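Local coordinates for protein pectinesterase (PDB 4PMH) that hydrolyses the methyl esters of pectin to give methanol and polygalacturonate, probably serving the insect in digesting plant cell walls, at residues A58-I69 against I82-Y92. Sequence-based numbering, arbitrary orientation.
Sequences AINAGGTTRKYI and IPNTKVPLTIY. Unlike the reference sequence in segment 58-69: A61 (reference Thr).
Parallel strand pairing joins K67–I69 to L89–Y92 near one end of the solenoid, and the last turn of helix 51-61 extends the contact by packing I59 and A58 on the 82-92 segment. Four backbone bonds form the ladder, from K67 N to P88 O, T90 N to K67 O, I69 N to T90 O and Y92 N to I69 O, the straightest being I69 N to T90 O at 2.8 Å (178°). Neighbouring coils of the right-handed parallel beta-helix of pectin methylesterases stack in this register, with like positions aligned: I69 lies alongside I91 inside, while the Y68 ring brings CD2 to 3.5 Å from T90 CB on the other face. On that same face R66 reaches across T90; with CG anti to the backbone N (chi1 175°) and the chain bent at chi3, its NH1 donates to T90 OG1 at 3.0 Å, tilted 27° from the guanidinium plane. P88 CB lies over one guanidinium face, 3.7 Å from R66 NH2, which also bonds the carbonyl of A158, whereas T90 OG1 has a second partner in Q160. A methionine in place of R66 would probably leave the A158 carbonyl without this donor and P88 without its flat cover. At the helix end, I59 CD1 presses tightly on P83 CD (3.4 Å), and A58 CB meets L89 CD2 at 3.6 Å. V87 CG2 sits 3.5 Å from CA of G62, whose positive phi turns the chain out of the helix. A water bridges I59 O and T85 OG1; the same hydroxyl oxygen accepts from V87 N, closing an ST turn.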
loop_
_atom_site.group_PDB
_atom_site.type_symbol
_atom_site.label_atom_id
_atom_site.label_comp_id
_atom_site.label_asym_id
_atom_site.label_seq_id
_atom_site.Cartn_x
_atom_site.Cartn_y
_atom_site.Cartn_z
ATOM N N ALA A 58 6.709 0.968 -24.254
ATOM C CA ALA A 58 5.313 1.414 -24.183
ATOM C C ALA A 58 5.190 2.926 -23.915
ATOM O O ALA A 58 4.401 3.622 -24.559
ATOM C CB ALA A 58 4.560 0.617 -23.122
ATOM N N ILE A 59 5.990 3.442 -22.979
ATOM C CA ILE A 59 5.948 4.860 -22.662
ATOM C C ILE A 59 6.465 5.708 -23.833
ATOM O O ILE A 59 5.808 6.686 -24.230
ATOM C CB ILE A 59 6.736 5.166 -21.378
ATOM C CG1 ILE A 59 6.017 4.528 -20.194
ATOM C CG2 ILE A 59 6.902 6.685 -21.197
ATOM C CD1 ILE A 59 6.676 4.772 -18.858
ATOM N N ASN A 60 7.608 5.309 -24.396
ATOM C CA ASN A 60 8.247 6.062 -25.476
ATOM C C ASN A 60 7.361 6.107 -26.735
ATOM O O ASN A 60 7.364 7.103 -27.456
ATOM C CB ASN A 60 9.610 5.485 -25.840
ATOM C CG ASN A 60 10.664 5.706 -24.761
ATOM O OD1 ASN A 60 10.628 6.683 -23.996
ATOM N ND2 ASN A 60 11.609 4.783 -24.687
ATOM N N ALA A 61 6.571 5.071 -26.964
ATOM C CA ALA A 61 5.728 5.029 -28.160
ATOM C C ALA A 61 4.553 5.972 -28.068
ATOM O O ALA A 61 3.946 6.285 -29.086
ATOM C CB ALA A 61 5.248 3.626 -28.441
ATOM N N GLY A 62 4.216 6.401 -26.854
ATOM C CA GLY A 62 3.223 7.439 -26.654
ATOM C C GLY A 62 1.824 6.982 -27.004
ATOM O O GLY A 62 1.545 5.794 -27.053
ATOM N N GLY A 63 0.942 7.938 -27.268
ATOM C CA GLY A 63 -0.458 7.624 -27.578
ATOM C C GLY A 63 -1.338 7.578 -26.332
ATOM O O GLY A 63 -0.848 7.666 -25.201
ATOM N N THR A 64 -2.638 7.423 -26.562
ATOM C CA THR A 64 -3.654 7.393 -25.517
ATOM C C THR A 64 -4.265 6.020 -25.327
ATOM O O THR A 64 -5.083 5.825 -24.425
ATOM C CB THR A 64 -4.831 8.291 -25.915
ATOM O OG1 THR A 64 -5.341 7.879 -27.212
ATOM C CG2 THR A 64 -4.379 9.710 -25.962
ATOM N N THR A 65 -3.914 5.078 -26.197
ATOM C CA THR A 65 -4.472 3.743 -26.132
ATOM C C THR A 65 -3.731 2.952 -25.076
ATOM O O THR A 65 -2.487 2.978 -25.002
ATOM C CB THR A 65 -4.431 3.032 -27.495
ATOM O OG1 THR A 65 -5.470 3.561 -28.330
ATOM C CG2 THR A 65 -4.656 1.536 -27.355
ATOM N N ARG A 66 -4.504 2.247 -24.260
ATOM C CA ARG A 66 -3.948 1.431 -23.189
ATOM C C ARG A 66 -3.066 0.351 -23.808
ATOM O O ARG A 66 -3.467 -0.334 -24.752
ATOM C CB ARG A 66 -5.079 0.812 -22.342
ATOM C CG ARG A 66 -4.619 -0.163 -21.253
ATOM C CD ARG A 66 -5.721 -0.513 -20.264
ATOM N NE ARG A 66 -6.094 0.619 -19.424
ATOM C CZ ARG A 66 -5.366 1.079 -18.404
ATOM N NH1 ARG A 66 -4.186 0.516 -18.073
ATOM N NH2 ARG A 66 -5.786 2.138 -17.727
ATOM N N LYS A 67 -1.847 0.243 -23.296
ATOM C CA LYS A 67 -0.879 -0.742 -23.764
ATOM C C LYS A 67 -0.697 -1.837 -22.716
ATOM O O LYS A 67 -0.715 -1.568 -21.502
ATOM C CB LYS A 67 0.469 -0.073 -24.051
ATOM C CG LYS A 67 0.459 0.898 -25.217
ATOM C CD LYS A 67 0.331 0.136 -26.528
ATOM C CE LYS A 67 -0.085 1.047 -27.663
ATOM N NZ LYS A 67 -0.273 0.223 -28.876
ATOM N N TYR A 68 -0.518 -3.068 -23.204
ATOM C CA TYR A 68 -0.490 -4.260 -22.378
ATOM C C TYR A 68 0.897 -4.890 -22.403
ATOM O O TYR A 68 1.394 -5.303 -23.457
ATOM C CB TYR A 68 -1.533 -5.257 -22.862
ATOM C CG TYR A 68 -2.941 -4.766 -22.611
ATOM C CD1 TYR A 68 -3.592 -3.937 -23.525
ATOM C CD2 TYR A 68 -3.618 -5.108 -21.445
ATOM C CE1 TYR A 68 -4.884 -3.479 -23.279
ATOM C CE2 TYR A 68 -4.904 -4.656 -21.193
ATOM C CZ TYR A 68 -5.533 -3.844 -22.115
ATOM O OH TYR A 68 -6.816 -3.394 -21.861
ATOM N N ILE A 69 1.502 -4.923 -21.226
ATOM C CA ILE A 69 2.809 -5.492 -21.050
ATOM C C ILE A 69 2.636 -6.803 -20.313
ATOM O O ILE A 69 2.274 -6.806 -19.132
ATOM C CB ILE A 69 3.731 -4.579 -20.223
ATOM C CG1 ILE A 69 4.044 -3.326 -21.031
ATOM C CG2 ILE A 69 5.015 -5.319 -19.845
ATOM C CD1 ILE A 69 4.479 -2.133 -20.228
ATOM N N ILE A 82 7.737 3.155 -13.304
ATOM C CA ILE A 82 6.806 3.797 -14.246
ATOM C C ILE A 82 6.826 5.292 -13.986
ATOM O O ILE A 82 6.195 5.754 -13.047
ATOM C CB ILE A 82 5.339 3.313 -14.129
ATOM C CG1 ILE A 82 5.229 1.801 -13.919
ATOM C CG2 ILE A 82 4.539 3.812 -15.329
ATOM C CD1 ILE A 82 5.480 0.924 -15.120
ATOM N N PRO A 83 7.567 6.063 -14.803
ATOM C CA PRO A 83 7.571 7.512 -14.666
ATOM C C PRO A 83 6.266 8.118 -15.183
ATOM O O PRO A 83 5.519 7.457 -15.889
ATOM C CB PRO A 83 8.749 7.934 -15.543
ATOM C CG PRO A 83 8.748 6.925 -16.632
ATOM C CD PRO A 83 8.329 5.633 -15.985
ATOM N N ASN A 84 6.021 9.376 -14.852
ATOM C CA ASN A 84 4.778 10.039 -15.262
ATOM C C ASN A 84 4.654 10.019 -16.786
ATOM O O ASN A 84 5.619 10.297 -17.488
ATOM C CB ASN A 84 4.721 11.473 -14.735
ATOM C CG ASN A 84 3.288 12.011 -14.623
ATOM O OD1 ASN A 84 2.337 11.447 -15.161
ATOM N ND2 ASN A 84 3.142 13.114 -13.919
ATOM N N THR A 85 3.483 9.628 -17.281
ATOM C CA THR A 85 3.231 9.506 -18.709
ATOM C C THR A 85 1.726 9.531 -18.917
ATOM O O THR A 85 0.984 9.226 -18.008
ATOM C CB THR A 85 3.793 8.181 -19.293
ATOM O OG1 THR A 85 3.358 8.017 -20.646
ATOM C CG2 THR A 85 3.320 6.951 -18.498
ATOM N N LYS A 86 1.285 9.898 -20.110
ATOM C CA LYS A 86 -0.146 9.880 -20.455
ATOM C C LYS A 86 -0.536 8.560 -21.103
ATOM O O LYS A 86 -1.711 8.355 -21.415
ATOM C CB LYS A 86 -0.506 11.013 -21.430
ATOM C CG LYS A 86 0.005 12.403 -21.064
ATOM C CD LYS A 86 -0.459 12.839 -19.684
ATOM C CE LYS A 86 -0.361 14.355 -19.512
ATOM N NZ LYS A 86 -1.540 15.062 -20.110
ATOM N N VAL A 87 0.439 7.675 -21.334
ATOM C CA VAL A 87 0.126 6.337 -21.851
ATOM C C VAL A 87 -0.474 5.449 -20.744
ATOM O O VAL A 87 0.218 5.177 -19.739
ATOM C CB VAL A 87 1.367 5.608 -22.404
ATOM C CG1 VAL A 87 0.949 4.259 -22.973
ATOM C CG2 VAL A 87 2.063 6.445 -23.476
ATOM N N PRO A 88 -1.736 4.970 -20.919
ATOM C CA PRO A 88 -2.277 4.022 -19.936
ATOM C C PRO A 88 -1.614 2.648 -20.086
ATOM O O PRO A 88 -1.596 2.083 -21.178
ATOM C CB PRO A 88 -3.791 3.961 -20.265
ATOM C CG PRO A 88 -4.014 5.022 -21.295
ATOM C CD PRO A 88 -2.700 5.184 -22.008
ATOM N N LEU A 89 -1.100 2.114 -18.983
ATOM C CA LEU A 89 -0.376 0.860 -18.998
ATOM C C LEU A 89 -1.022 -0.209 -18.115
ATOM O O LEU A 89 -1.435 0.063 -16.982
ATOM C CB LEU A 89 1.046 1.107 -18.511
ATOM C CG LEU A 89 1.904 2.165 -19.211
ATOM C CD1 LEU A 89 3.251 2.280 -18.484
ATOM C CD2 LEU A 89 2.157 1.824 -20.654
ATOM N N THR A 90 -1.111 -1.426 -18.652
ATOM C CA THR A 90 -1.483 -2.609 -17.894
ATOM C C THR A 90 -0.275 -3.542 -17.913
ATOM O O THR A 90 0.215 -3.901 -18.982
ATOM C CB THR A 90 -2.698 -3.294 -18.543
ATOM O OG1 THR A 90 -3.805 -2.396 -18.487
ATOM C CG2 THR A 90 -3.054 -4.582 -17.839
ATOM N N ILE A 91 0.230 -3.890 -16.738
ATOM C CA ILE A 91 1.361 -4.792 -16.608
ATOM C C ILE A 91 0.861 -6.035 -15.907
ATOM O O ILE A 91 0.452 -5.965 -14.745
ATOM C CB ILE A 91 2.514 -4.137 -15.798
ATOM C CG1 ILE A 91 3.013 -2.868 -16.503
ATOM C CG2 ILE A 91 3.691 -5.105 -15.611
ATOM C CD1 ILE A 91 2.415 -1.597 -15.964
ATOM N N TYR A 92 0.889 -7.176 -16.602
ATOM C CA TYR A 92 0.374 -8.404 -16.045
ATOM C C TYR A 92 1.263 -9.608 -16.206
ATOM O O TYR A 92 1.946 -9.747 -17.198
ATOM C CB TYR A 92 -1.006 -8.707 -16.609
ATOM C CG TYR A 92 -1.050 -9.139 -18.051
ATOM C CD1 TYR A 92 -1.142 -8.214 -19.069
ATOM C CD2 TYR A 92 -1.047 -10.463 -18.378
ATOM C CE1 TYR A 92 -1.216 -8.618 -20.402
ATOM C CE2 TYR A 92 -1.135 -10.885 -19.688
ATOM C CZ TYR A 92 -1.213 -9.949 -20.696
ATOM O OH TYR A 92 -1.270 -10.365 -22.006
HETATM O O HOH W 1 4.776 9.123 -22.736
#